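Side-chain contacts in chorismate synthase (Aquifex aeolicus, PDB 1Q1L), which probably catalyses the FMNH2-dependent anti-1,4-elimination of phosphate from 5-enolpyruvylshikimate-3-phosphate, the step that yields chorismate: residues P240-H245 / L376-G381; L6-F11 / G380-E385; E188-Y193 / P316-V321; E176-K181 / R203-E208. All coordinates share one frame; numbering follows the deposited sequence.

Contact 1. Residues P240-H245 / L376-G381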
loop_
_atom_site.group_PDB
_atom_site.type_symbol
_atom_site.label_atom_id
_atom_site.label_comp_id
_atom_site.label_asym_id
_atom_site.label_seq_id
_atom_site.Cartn_x
_atom_site.Cartn_y
_atom_site.Cartn_z
ATOM N N PRO A 240 -1.820 15.198 -20.860
ATOM C CA PRO A 240 -0.949 15.806 -19.854
ATOM C C PRO A 240 -1.673 15.645 -18.528
ATOM O O PRO A 240 -2.896 15.572 -18.510
ATOM C CB PRO A 240 -0.908 17.283 -20.259
ATOM C CG PRO A 240 -1.459 17.315 -21.650
ATOM C CD PRO A 240 -2.484 16.237 -21.660
ATOM N N GLY A 241 -0.937 15.596 -17.427
ATOM C CA GLY A 241 -1.597 15.489 -16.139
ATOM C C GLY A 241 -1.521 14.172 -15.399
ATOM O O GLY A 241 -1.958 14.106 -14.254
ATOM N N LEU A 242 -0.993 13.128 -16.027
ATOM C CA LEU A 242 -0.881 11.842 -15.352
ATOM C C LEU A 242 0.368 11.856 -14.486
ATOM O O LEU A 242 1.399 12.417 -14.874
ATOM C CB LEU A 242 -0.814 10.696 -16.361
ATOM C CG LEU A 242 -2.008 10.562 -17.313
ATOM C CD1 LEU A 242 -1.955 9.185 -17.962
ATOM C CD2 LEU A 242 -3.324 10.724 -16.549
ATOM N N GLY A 243 0.283 11.228 -13.317
ATOM C CA GLY A 243 1.406 11.234 -12.403
ATOM C C GLY A 243 1.277 12.544 -11.660
ATOM O O GLY A 243 0.382 13.327 -11.968
ATOM N N SER A 244 2.150 12.809 -10.696
ATOM C CA SER A 244 2.052 14.052 -9.944
ATOM C C SER A 244 3.373 14.440 -9.311
ATOM O O SER A 244 4.208 13.595 -9.020
ATOM C CB SER A 244 0.987 13.930 -8.850
ATOM O OG SER A 244 0.895 15.128 -8.090
ATOM N N HIS A 245 3.542 15.736 -9.083
ATOM C CA HIS A 245 4.762 16.270 -8.495
ATOM C C HIS A 245 4.662 16.448 -6.981
ATOM O O HIS A 245 5.667 16.692 -6.325
ATOM C CB HIS A 245 5.049 17.631 -9.118
ATOM C CG HIS A 245 4.014 18.660 -8.783
ATOM N ND1 HIS A 245 4.121 19.494 -7.692
ATOM C CD2 HIS A 245 2.810 18.925 -9.342
ATOM C CE1 HIS A 245 3.027 20.228 -7.592
ATOM N NE2 HIS A 245 2.215 19.902 -8.580
ATOM N N LEU A 376 -6.239 5.562 -14.538
ATOM C CA LEU A 376 -7.340 5.258 -13.630
ATOM C C LEU A 376 -7.248 6.096 -12.361
ATOM O O LEU A 376 -8.268 6.467 -11.785
ATOM C CB LEU A 376 -7.342 3.767 -13.290
ATOM C CG LEU A 376 -7.861 2.874 -14.420
ATOM C CD1 LEU A 376 -7.527 1.412 -14.131
ATOM C CD2 LEU A 376 -9.372 3.076 -14.567
ATOM N N GLU A 377 -6.023 6.402 -11.938
ATOM C CA GLU A 377 -5.772 7.219 -10.750
ATOM C C GLU A 377 -6.339 8.623 -10.957
ATOM O O GLU A 377 -6.898 9.229 -10.043
ATOM C CB GLU A 377 -4.261 7.318 -10.499
ATOM C CG GLU A 377 -3.854 8.200 -9.335
ATOM C CD GLU A 377 -2.344 8.414 -9.254
ATOM O OE1 GLU A 377 -1.868 8.932 -8.221
ATOM O OE2 GLU A 377 -1.627 8.074 -10.225
ATOM N N LYS A 378 -6.180 9.134 -12.173
ATOM C CA LYS A 378 -6.662 10.463 -12.524
ATOM C C LYS A 378 -8.174 10.494 -12.756
ATOM O O LYS A 378 -8.868 11.396 -12.286
ATOM C CB LYS A 378 -5.948 10.945 -13.793
ATOM C CG LYS A 378 -6.473 12.250 -14.369
ATOM C CD LYS A 378 -6.239 13.420 -13.429
ATOM C CE LYS A 378 -6.659 14.724 -14.083
ATOM N NZ LYS A 378 -6.455 15.907 -13.200
ATOM N N LEU A 379 -8.672 9.498 -13.480
ATOM C CA LEU A 379 -10.084 9.413 -13.824
ATOM C C LEU A 379 -11.015 8.735 -12.817
ATOM O O LEU A 379 -12.141 9.176 -12.639
ATOM C CB LEU A 379 -10.221 8.714 -15.181
ATOM C CG LEU A 379 -10.197 9.549 -16.475
ATOM C CD1 LEU A 379 -9.364 10.803 -16.325
ATOM C CD2 LEU A 379 -9.684 8.671 -17.604
ATOM N N GLY A 380 -10.547 7.678 -12.158
ATOM C CA GLY A 380 -11.403 6.955 -11.235
ATOM C C GLY A 380 -12.371 6.164 -12.104
ATOM O O GLY A 380 -12.091 5.962 -13.287
ATOM N N GLY A 381 -13.493 5.708 -11.545
ATOM C CA GLY A 381 -14.466 4.976 -12.342
ATOM C C GLY A 381 -14.513 3.469 -12.159
ATOM O O GLY A 381 -13.502 2.840 -11.858
HETATM O O HOH W 1 -1.997 9.664 -12.499
#
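Leu-242 and Lys-378 meet where the last turn of helix 356-379, part of the helical layer in this beta-alpha-beta sandwich, runs past the loop that follows strand 229-236. The inner half of the Lys-378 side chain, CB and CG, carries the contact. Its CB lies 3.8 Å from CD2 of Leu-242, and its CG is 4.1 Å from the same methyl, so one leucine branch covers the root of the lysine where the two side chains cross obliquely. With CG opposite the backbone N (chi1 173°) the chain leaves the helix toward the loop; a bend at chi2 (65°) then turns it, and the remaining bonds run straight out. CD passes 4.4 Å from the carbonyl O of Gly-241, too far for more than loose contact, and CE passes the same oxygen at a greater distance. That oxygen accepts a hydrogen bond from Lys-124 of the third subunit instead. At the tip, NZ forms a salt bridge with Asp-382 of the second subunit. Tyr-394 of helix 384-399 also packs on the lysine, so the buried methylenes lie between the loop and helix 384-399 of their own subunit, while NZ makes an intersubunit ion pair. One residue earlier, Glu-377 reaches toward the loop but stops short of direct contact. Its carboxylate forms salt bridges with Arg-250 through OE1 and Arg-255 through OE2. A water fills the remaining step, accepting from Gly-243 N at 2.9 Å and donating to Glu-377 OE2 at 2.8 Å.

Contact 2. Residues L6-F11 / G380-E385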
loop_
_atom_site.group_PDB
_atom_site.type_symbol
_atom_site.label_atom_id
_atom_site.label_comp_id
_atom_site.label_asym_id
_atom_site.label_seq_id
_atom_site.Cartn_x
_atom_site.Cartn_y
_atom_site.Cartn_z
ATOM N N LEU A 6 1.694 0.261 -7.520
ATOM C CA LEU A 6 0.663 0.968 -8.273
ATOM C C LEU A 6 -0.260 1.750 -7.341
ATOM O O LEU A 6 -0.381 1.422 -6.163
ATOM C CB LEU A 6 -0.147 -0.036 -9.099
ATOM C CG LEU A 6 0.476 -0.521 -10.412
ATOM C CD1 LEU A 6 1.984 -0.637 -10.290
ATOM C CD2 LEU A 6 -0.141 -1.857 -10.786
ATOM N N ARG A 7 -0.911 2.780 -7.876
ATOM C CA ARG A 7 -1.811 3.611 -7.083
ATOM C C ARG A 7 -3.269 3.153 -7.162
ATOM O O ARG A 7 -4.008 3.249 -6.181
ATOM C CB ARG A 7 -1.740 5.073 -7.549
ATOM C CG ARG A 7 -0.344 5.682 -7.668
ATOM C CD ARG A 7 0.289 6.000 -6.323
ATOM N NE ARG A 7 0.923 4.834 -5.714
ATOM C CZ ARG A 7 1.590 4.861 -4.564
ATOM N NH1 ARG A 7 1.710 6.001 -3.893
ATOM N NH2 ARG A 7 2.138 3.751 -4.088
ATOM N N TYR A 8 -3.677 2.657 -8.328
ATOM C CA TYR A 8 -5.056 2.229 -8.540
ATOM C C TYR A 8 -5.228 0.734 -8.819
ATOM O O TYR A 8 -6.015 0.061 -8.149
ATOM C CB TYR A 8 -5.658 3.026 -9.695
ATOM C CG TYR A 8 -7.151 2.870 -9.842
ATOM C CD1 TYR A 8 -8.029 3.736 -9.187
ATOM C CD2 TYR A 8 -7.690 1.863 -10.642
ATOM C CE1 TYR A 8 -9.409 3.604 -9.329
ATOM C CE2 TYR A 8 -9.065 1.718 -10.791
ATOM C CZ TYR A 8 -9.920 2.593 -10.135
ATOM O OH TYR A 8 -11.280 2.459 -10.299
ATOM N N LEU A 9 -4.517 0.225 -9.822
ATOM C CA LEU A 9 -4.606 -1.186 -10.174
ATOM C C LEU A 9 -3.829 -2.018 -9.171
ATOM O O LEU A 9 -2.985 -1.496 -8.440
ATOM C CB LEU A 9 -4.028 -1.441 -11.566
ATOM C CG LEU A 9 -4.748 -0.847 -12.774
ATOM C CD1 LEU A 9 -3.914 -1.122 -14.010
ATOM C CD2 LEU A 9 -6.148 -1.441 -12.901
ATOM N N ARG A 10 -4.122 -3.313 -9.140
ATOM C CA ARG A 10 -3.442 -4.232 -8.237
ATOM C C ARG A 10 -3.325 -5.545 -8.988
ATOM O O ARG A 10 -4.246 -5.944 -9.704
ATOM C CB ARG A 10 -4.268 -4.494 -6.970
ATOM C CG ARG A 10 -5.027 -3.305 -6.418
ATOM C CD ARG A 10 -6.138 -3.770 -5.472
ATOM N NE ARG A 10 -5.624 -4.215 -4.183
ATOM C CZ ARG A 10 -6.383 -4.668 -3.185
ATOM N NH1 ARG A 10 -7.700 -4.751 -3.319
ATOM N NH2 ARG A 10 -5.823 -5.007 -2.033
ATOM N N PHE A 11 -2.193 -6.213 -8.845
ATOM C CA PHE A 11 -2.041 -7.495 -9.486
ATOM C C PHE A 11 -0.934 -8.284 -8.830
ATOM O O PHE A 11 -0.045 -7.723 -8.196
ATOM C CB PHE A 11 -1.813 -7.328 -11.007
ATOM C CG PHE A 11 -0.395 -6.987 -11.407
ATOM C CD1 PHE A 11 0.554 -7.986 -11.575
ATOM C CD2 PHE A 11 -0.028 -5.669 -11.664
ATOM C CE1 PHE A 11 1.853 -7.683 -11.997
ATOM C CE2 PHE A 11 1.266 -5.351 -12.086
ATOM C CZ PHE A 11 2.209 -6.361 -12.255
ATOM N N GLY A 380 -10.547 7.678 -12.158
ATOM C CA GLY A 380 -11.403 6.955 -11.235
ATOM C C GLY A 380 -12.371 6.164 -12.104
ATOM O O GLY A 380 -12.091 5.962 -13.287
ATOM N N GLY A 381 -13.493 5.708 -11.545
ATOM C CA GLY A 381 -14.466 4.976 -12.342
ATOM C C GLY A 381 -14.513 3.469 -12.159
ATOM O O GLY A 381 -13.502 2.840 -11.858
ATOM N N ASP A 382 -15.693 2.890 -12.357
ATOM C CA ASP A 382 -15.876 1.451 -12.205
ATOM C C ASP A 382 -16.364 0.775 -13.491
ATOM O O ASP A 382 -16.344 -0.452 -13.603
ATOM C CB ASP A 382 -16.837 1.169 -11.042
ATOM C CG ASP A 382 -16.254 1.573 -9.687
ATOM O OD1 ASP A 382 -15.156 1.085 -9.338
ATOM O OD2 ASP A 382 -16.890 2.372 -8.968
ATOM N N PHE A 383 -16.814 1.573 -14.456
ATOM C CA PHE A 383 -17.250 1.037 -15.747
ATOM C C PHE A 383 -16.752 1.952 -16.859
ATOM O O PHE A 383 -16.598 3.153 -16.660
ATOM C CB PHE A 383 -18.777 0.864 -15.820
ATOM C CG PHE A 383 -19.563 2.045 -15.321
ATOM C CD1 PHE A 383 -19.677 2.298 -13.956
ATOM C CD2 PHE A 383 -20.227 2.879 -16.215
ATOM C CE1 PHE A 383 -20.446 3.363 -13.490
ATOM C CE2 PHE A 383 -21.002 3.949 -15.758
ATOM C CZ PHE A 383 -21.112 4.190 -14.392
HETATM N N MSE A 384 -16.495 1.369 -18.024
HETATM C CA MSE A 384 -15.952 2.098 -19.165
HETATM C C MSE A 384 -16.675 3.366 -19.594
HETATM O O MSE A 384 -16.035 4.362 -19.934
HETATM C CB MSE A 384 -15.811 1.154 -20.357
HETATM C CG MSE A 384 -14.758 0.072 -20.154
HETATM SE SE MSE A 384 -13.025 0.776 -19.608
HETATM C CE MSE A 384 -12.709 1.960 -21.112
ATOM N N GLU A 385 -18.001 3.331 -19.586
ATOM C CA GLU A 385 -18.796 4.489 -19.969
ATOM C C GLU A 385 -18.451 5.679 -19.067
ATOM O O GLU A 385 -18.323 6.816 -19.523
ATOM C CB GLU A 385 -20.286 4.159 -19.839
ATOM C CG GLU A 385 -20.804 3.025 -20.747
ATOM C CD GLU A 385 -20.185 1.644 -20.473
ATOM O OE1 GLU A 385 -20.196 1.166 -19.313
ATOM O OE2 GLU A 385 -19.696 1.024 -21.450
#
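Tyr-8 reaches across to Gly-381 with its hydroxyl, the one direct bond between the two segments. Just before it, Arg-7 N donates to a carboxylate oxygen of Asp-373; Tyr-8 N and Leu-9 N both donate to the other, so this carboxylate fixes the backbone from which the ring projects. At Tyr-8 the side chain swings CG opposite the backbone N (chi1 -169°), sending the ring past Leu-376 to the turn after helix 356-379. There OH donates to Gly-381 O at 2.7 Å; the C=O...O angle is 151°, and the donor is tilted 21° from the carbonyl plane. Asp-382 OD1 stays 4.2 Å from Tyr-8 OH, while Asp-382 OD2 forms salt bridges with Lys-378 of the second subunit and Lys-124 of the fourth. A phenylalanine in place of Tyr-8 would probably leave Gly-381 O without this donor and the interhelical turn less tied to the N-terminal segment. After Leu-9, which packs on Leu-376, Arg-10 enters strand 10-14 and forms a salt bridge with Glu-27. The contact thus joins the turn between the C-terminal helices 356-379 and 384-399 to the lead-in to strand 10-14, outermost within this chain in an antiparallel sheet, an outer layer of the beta-alpha-beta sandwich.

Contact 3. Residues E188-Y193 / P316-V321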
loop_
_atom_site.group_PDB
_atom_site.type_symbol
_atom_site.label_atom_id
_atom_site.label_comp_id
_atom_site.label_asym_id
_atom_site.label_seq_id
_atom_site.Cartn_x
_atom_site.Cartn_y
_atom_site.Cartn_z
ATOM N N GLU A 188 3.814 9.522 -35.783
ATOM C CA GLU A 188 3.794 8.751 -37.022
ATOM C C GLU A 188 5.070 7.936 -37.202
ATOM O O GLU A 188 5.017 6.767 -37.583
ATOM C CB GLU A 188 3.603 9.681 -38.227
ATOM C CG GLU A 188 2.283 10.441 -38.242
ATOM C CD GLU A 188 2.131 11.393 -37.068
ATOM O OE1 GLU A 188 3.054 12.205 -36.832
ATOM O OE2 GLU A 188 1.085 11.338 -36.383
ATOM N N LYS A 189 6.219 8.547 -36.932
ATOM C CA LYS A 189 7.493 7.836 -37.068
ATOM C C LYS A 189 7.603 6.691 -36.064
ATOM O O LYS A 189 7.920 5.555 -36.428
ATOM C CB LYS A 189 8.675 8.790 -36.861
ATOM C CG LYS A 189 9.101 9.557 -38.093
ATOM C CD LYS A 189 10.404 10.304 -37.828
ATOM C CE LYS A 189 10.919 11.009 -39.077
ATOM N NZ LYS A 189 12.234 11.672 -38.831
ATOM N N LEU A 190 7.358 7.003 -34.795
ATOM C CA LEU A 190 7.420 6.004 -33.731
ATOM C C LEU A 190 6.544 4.811 -34.102
ATOM O O LEU A 190 6.996 3.664 -34.098
ATOM C CB LEU A 190 6.948 6.624 -32.409
ATOM C CG LEU A 190 7.916 7.662 -31.817
ATOM C CD1 LEU A 190 7.240 8.468 -30.723
ATOM C CD2 LEU A 190 9.140 6.948 -31.275
ATOM N N LEU A 191 5.291 5.091 -34.440
ATOM C CA LEU A 191 4.361 4.031 -34.811
ATOM C C LEU A 191 4.926 3.268 -35.998
ATOM O O LEU A 191 4.815 2.043 -36.078
ATOM C CB LEU A 191 2.991 4.620 -35.165
ATOM C CG LEU A 191 1.862 3.594 -35.335
ATOM C CD1 LEU A 191 1.753 2.745 -34.074
ATOM C CD2 LEU A 191 0.540 4.301 -35.619
ATOM N N SER A 192 5.545 4.008 -36.911
ATOM C CA SER A 192 6.146 3.429 -38.102
ATOM C C SER A 192 7.240 2.437 -37.728
ATOM O O SER A 192 7.289 1.320 -38.250
ATOM C CB SER A 192 6.736 4.543 -38.977
ATOM O OG SER A 192 7.530 4.014 -40.021
ATOM N N TYR A 193 8.123 2.849 -36.823
ATOM C CA TYR A 193 9.213 1.987 -36.392
ATOM C C TYR A 193 8.698 0.736 -35.691
ATOM O O TYR A 193 9.269 -0.343 -35.833
ATOM C CB TYR A 193 10.165 2.752 -35.466
ATOM C CG TYR A 193 10.904 3.886 -36.147
ATOM C CD1 TYR A 193 11.302 3.781 -37.482
ATOM C CD2 TYR A 193 11.240 5.044 -35.451
ATOM C CE1 TYR A 193 12.021 4.802 -38.104
ATOM C CE2 TYR A 193 11.958 6.072 -36.062
ATOM C CZ TYR A 193 12.346 5.942 -37.386
ATOM O OH TYR A 193 13.074 6.938 -37.990
ATOM N N PRO A 316 4.637 12.324 -26.796
ATOM C CA PRO A 316 4.812 10.875 -26.679
ATOM C C PRO A 316 5.695 10.512 -25.494
ATOM O O PRO A 316 6.702 11.184 -25.228
ATOM C CB PRO A 316 5.477 10.495 -28.004
ATOM C CG PRO A 316 4.995 11.554 -28.947
ATOM C CD PRO A 316 5.087 12.803 -28.113
ATOM N N ILE A 317 5.312 9.465 -24.772
ATOM C CA ILE A 317 6.127 9.003 -23.651
ATOM C C ILE A 317 7.200 8.144 -24.302
ATOM O O ILE A 317 6.892 7.232 -25.072
ATOM C CB ILE A 317 5.332 8.117 -22.673
ATOM C CG1 ILE A 317 4.118 8.878 -22.143
ATOM C CG2 ILE A 317 6.243 7.661 -21.544
ATOM C CD1 ILE A 317 4.452 10.193 -21.471
ATOM N N VAL A 318 8.458 8.437 -24.012
ATOM C CA VAL A 318 9.540 7.672 -24.614
ATOM C C VAL A 318 10.521 7.235 -23.559
ATOM O O VAL A 318 11.076 8.057 -22.830
ATOM C CB VAL A 318 10.275 8.494 -25.682
ATOM C CG1 VAL A 318 11.448 7.687 -26.256
ATOM C CG2 VAL A 318 9.308 8.881 -26.782
ATOM N N VAL A 319 10.741 5.927 -23.499
ATOM C CA VAL A 319 11.633 5.339 -22.516
ATOM C C VAL A 319 12.700 4.484 -23.182
ATOM O O VAL A 319 12.393 3.668 -24.046
ATOM C CB VAL A 319 10.829 4.448 -21.538
ATOM C CG1 VAL A 319 11.681 4.051 -20.371
ATOM C CG2 VAL A 319 9.578 5.182 -21.090
ATOM N N ARG A 320 13.948 4.661 -22.763
ATOM C CA ARG A 320 15.065 3.897 -23.326
ATOM C C ARG A 320 15.496 2.897 -22.256
ATOM O O ARG A 320 15.710 3.267 -21.104
ATOM C CB ARG A 320 16.211 4.845 -23.698
ATOM C CG ARG A 320 15.735 6.133 -24.371
ATOM C CD ARG A 320 16.872 6.854 -25.092
ATOM N NE ARG A 320 17.369 6.075 -26.220
ATOM C CZ ARG A 320 18.539 5.445 -26.244
ATOM N NH1 ARG A 320 19.355 5.500 -25.199
ATOM N NH2 ARG A 320 18.887 4.742 -27.312
ATOM N N VAL A 321 15.627 1.634 -22.648
ATOM C CA VAL A 321 15.947 0.572 -21.709
ATOM C C VAL A 321 17.149 -0.273 -22.110
ATOM O O VAL A 321 17.239 -0.748 -23.243
ATOM C CB VAL A 321 14.711 -0.345 -21.540
ATOM C CG1 VAL A 321 14.924 -1.329 -20.411
ATOM C CG2 VAL A 321 13.469 0.515 -21.295
#
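Leu-190 makes the direct contact through one methyl: its CD1 sits 3.8 Å from CB of Pro-316 and 4.5 Å from CG2 of Val-318. The leucine and proline side chains cross at about a right angle, and CD1 meets the proline at CB. A chi1 of -70° sets CG anti to the carbonyl carbon, and chi2 of 166° extends CD1 away from helix 187-197 toward Pro-316, at the start of strand 317-323. Leu-236 of the adjacent strand 229-236 touches both Leu-190 and Pro-316, and Tyr-183 packs on Leu-190 as well, so the buried leucine packs mainly against hydrocarbon and aromatic groups. Strand alternation sorts the neighbours: Pro-316 and Val-318 turn their side chains toward the helix, whereas Ile-317 points away and packs on Ile-256 of helix 252-261. The five-stranded antiparallel sheet, an outer layer of the beta-alpha-beta sandwich, therefore has helix 187-197 on one face and the helical layer on the other. The hydrogen bonds of the two segments run within the helix or to neighbouring strands and loops. In the helix, Ser-192 N donates to Glu-188 O at 2.9 Å and Tyr-193 N to Lys-189 O at 2.7 Å. On the strand side, Pro-316 O accepts from ND2 of Asn-302, and Ile-317 and Val-319 pair with strand 229-236. Aromatic contacts continue along the helix, where the Tyr-193 ring meets those of Tyr-183 and Phe-166 edge-to-face. Farther along the strand, Arg-320 forms salt bridges with Glu-232 and Glu-270.

Contact 4. Residues E176-K181 / R203-E208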
loop_
_atom_site.group_PDB
_atom_site.type_symbol
_atom_site.label_atom_id
_atom_site.label_comp_id
_atom_site.label_asym_id
_atom_site.label_seq_id
_atom_site.Cartn_x
_atom_site.Cartn_y
_atom_site.Cartn_z
ATOM N N GLU A 176 21.970 2.584 -36.739
ATOM C CA GLU A 176 22.480 3.922 -37.006
ATOM C C GLU A 176 21.449 4.951 -37.440
ATOM O O GLU A 176 21.585 6.132 -37.130
ATOM C CB GLU A 176 23.604 3.834 -38.038
ATOM C CG GLU A 176 24.722 2.883 -37.625
ATOM C CD GLU A 176 25.403 3.295 -36.327
ATOM O OE1 GLU A 176 26.279 2.543 -35.853
ATOM O OE2 GLU A 176 25.072 4.371 -35.781
ATOM N N GLU A 177 20.417 4.514 -38.153
ATOM C CA GLU A 177 19.381 5.433 -38.601
ATOM C C GLU A 177 18.657 6.113 -37.443
ATOM O O GLU A 177 18.030 7.153 -37.629
ATOM C CB GLU A 177 18.344 4.706 -39.465
ATOM C CG GLU A 177 18.891 4.144 -40.764
ATOM C CD GLU A 177 19.435 2.742 -40.615
ATOM O OE1 GLU A 177 20.020 2.432 -39.556
ATOM O OE2 GLU A 177 19.285 1.950 -41.569
ATOM N N LEU A 178 18.752 5.539 -36.247
ATOM C CA LEU A 178 18.049 6.098 -35.091
ATOM C C LEU A 178 18.898 6.881 -34.097
ATOM O O LEU A 178 18.445 7.161 -32.988
ATOM C CB LEU A 178 17.314 4.978 -34.348
ATOM C CG LEU A 178 16.408 4.110 -35.227
ATOM C CD1 LEU A 178 15.775 2.999 -34.391
ATOM C CD2 LEU A 178 15.341 4.981 -35.863
ATOM N N LYS A 179 20.116 7.240 -34.487
ATOM C CA LYS A 179 21.002 7.994 -33.602
ATOM C C LYS A 179 20.450 9.400 -33.348
ATOM O O LYS A 179 20.622 9.957 -32.268
ATOM C CB LYS A 179 22.405 8.085 -34.212
ATOM C CG LYS A 179 23.068 6.740 -34.490
ATOM C CD LYS A 179 24.165 6.423 -33.479
ATOM C CE LYS A 179 23.609 5.859 -32.184
ATOM N NZ LYS A 179 23.048 4.496 -32.386
ATOM N N ASP A 180 19.801 9.978 -34.354
ATOM C CA ASP A 180 19.199 11.305 -34.225
ATOM C C ASP A 180 17.842 11.055 -33.557
ATOM O O ASP A 180 16.982 10.392 -34.129
ATOM C CB ASP A 180 19.017 11.923 -35.617
ATOM C CG ASP A 180 18.368 13.297 -35.576
ATOM O OD1 ASP A 180 18.355 13.970 -36.629
ATOM O OD2 ASP A 180 17.864 13.708 -34.506
ATOM N N LYS A 181 17.654 11.582 -32.352
ATOM C CA LYS A 181 16.416 11.351 -31.601
ATOM C C LYS A 181 15.268 12.331 -31.810
ATOM O O LYS A 181 14.375 12.438 -30.965
ATOM C CB LYS A 181 16.736 11.267 -30.107
ATOM C CG LYS A 181 17.734 10.185 -29.754
ATOM C CD LYS A 181 17.271 8.823 -30.259
ATOM C CE LYS A 181 18.272 7.740 -29.910
ATOM N NZ LYS A 181 17.830 6.427 -30.446
ATOM N N ARG A 203 13.060 -7.536 -34.131
ATOM C CA ARG A 203 12.268 -6.362 -33.781
ATOM C C ARG A 203 13.023 -5.047 -33.973
ATOM O O ARG A 203 12.850 -4.099 -33.193
ATOM C CB ARG A 203 11.757 -6.465 -32.337
ATOM C CG ARG A 203 10.727 -7.581 -32.079
ATOM C CD ARG A 203 9.372 -6.985 -31.701
ATOM N NE ARG A 203 9.574 -5.924 -30.727
ATOM C CZ ARG A 203 8.963 -4.749 -30.742
ATOM N NH1 ARG A 203 8.077 -4.448 -31.682
ATOM N NH2 ARG A 203 9.277 -3.850 -29.828
ATOM N N ILE A 204 13.872 -4.991 -34.997
ATOM C CA ILE A 204 14.593 -3.762 -35.305
ATOM C C ILE A 204 13.736 -3.004 -36.321
ATOM O O ILE A 204 13.065 -3.612 -37.152
ATOM C CB ILE A 204 16.004 -4.036 -35.888
ATOM C CG1 ILE A 204 15.921 -5.065 -37.013
ATOM C CG2 ILE A 204 16.939 -4.506 -34.784
ATOM C CD1 ILE A 204 17.263 -5.345 -37.677
ATOM N N PRO A 205 13.735 -1.666 -36.254
ATOM C CA PRO A 205 12.965 -0.790 -37.142
ATOM C C PRO A 205 13.230 -0.925 -38.648
ATOM O O PRO A 205 12.475 -0.390 -39.452
ATOM C CB PRO A 205 13.319 0.607 -36.633
ATOM C CG PRO A 205 13.683 0.383 -35.220
ATOM C CD PRO A 205 14.495 -0.866 -35.283
ATOM N N PHE A 206 14.298 -1.619 -39.028
ATOM C CA PHE A 206 14.621 -1.788 -40.445
ATOM C C PHE A 206 14.910 -3.251 -40.757
ATOM O O PHE A 206 16.064 -3.678 -40.762
ATOM C CB PHE A 206 15.828 -0.919 -40.816
ATOM C CG PHE A 206 15.638 0.540 -40.501
ATOM C CD1 PHE A 206 15.799 1.013 -39.203
ATOM C CD2 PHE A 206 15.256 1.435 -41.494
ATOM C CE1 PHE A 206 15.580 2.353 -38.898
ATOM C CE2 PHE A 206 15.035 2.779 -41.198
ATOM C CZ PHE A 206 15.196 3.238 -39.897
ATOM N N PRO A 207 13.857 -4.038 -41.036
ATOM C CA PRO A 207 13.986 -5.463 -41.348
ATOM C C PRO A 207 15.068 -5.816 -42.366
ATOM O O PRO A 207 15.695 -6.872 -42.264
ATOM C CB PRO A 207 12.583 -5.837 -41.825
ATOM C CG PRO A 207 11.713 -4.929 -41.019
ATOM C CD PRO A 207 12.451 -3.614 -41.135
ATOM N N GLU A 208 15.291 -4.948 -43.349
ATOM C CA GLU A 208 16.318 -5.228 -44.349
ATOM C C GLU A 208 17.644 -5.518 -43.652
ATOM O O GLU A 208 18.434 -6.336 -44.120
ATOM C CB GLU A 208 16.500 -4.046 -45.305
ATOM C CG GLU A 208 17.049 -2.793 -44.654
ATOM C CD GLU A 208 15.969 -1.787 -44.327
ATOM O OE1 GLU A 208 14.971 -2.169 -43.676
ATOM O OE2 GLU A 208 16.121 -0.610 -44.721
#
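Glu-177 lies over one face of the Phe-206 ring, its methylenes doing most of the touching. CB is 3.5 Å from CZ of Phe-206, and CG makes a CH-pi contact, 4.2 Å from the ring centroid and 21° off the normal. A bend at chi2 (89°) folds the chain across the ring, and the carboxylate stacks nearly parallel to it, the planes 14° apart, with OE2 offset toward the rim. Lys-196 adds a cation-pi contact to the same ring. Were Phe-206 cut back to alanine, the Glu-177 methylenes would probably lose their aromatic cover and Lys-196 its cation-pi partner.

Apolar contacts come from Leu-178, whose two methyls divide the work. CD2 reaches the ring edge of Phe-206, 4.0 Å from CE1, while CD1 presses on Pro-205, 3.5 Å from its CG, a tight fit for two carbons. Tyr-193 and Phe-166 close round the leucine from helix 187-197 and strand 162-170.

Polar bonds shape the first segment. Lys-181 NZ donates to Leu-178 O at 2.7 Å, and also forms a salt bridge with Glu-232 and a hydrogen bond with Tyr-183 OH. Across the contact, Glu-177 OE2 and Glu-208 OE2 stand 5.1 Å apart; their like charges are probably eased a little by a weak, long ion pair of Glu-177 with Lys-209. The contact brings together the loops before and after helix 187-197, beside the five-stranded antiparallel sheet of the beta-alpha-beta sandwich.

In the fold
Contacts 1 and 2 share Gly-380 and Gly-381, with centres 11 Å apart, and meet directly where Leu-376 CB lies 3.3 Å from Tyr-8 CD2. Contacts 3 and 4 form a second pair, also 11 Å between centres, joined by Tyr-193, whose CZ is 3.5 Å from Leu-178 CD2. Contact 2 adjoins one sheet and contacts 3 and 4 the other; contacts 2 and 4 lie on opposite sides of the chain's centre, their own centres about 36 Å apart. Between the pairs, contacts 1 and 3 approach within about 7 Å at their nearest atoms without touching. Contacts 1, 2 and 3 touch the third subunit of the homotetramer. All four lie away from the predicted FMN and NADP(+) sites.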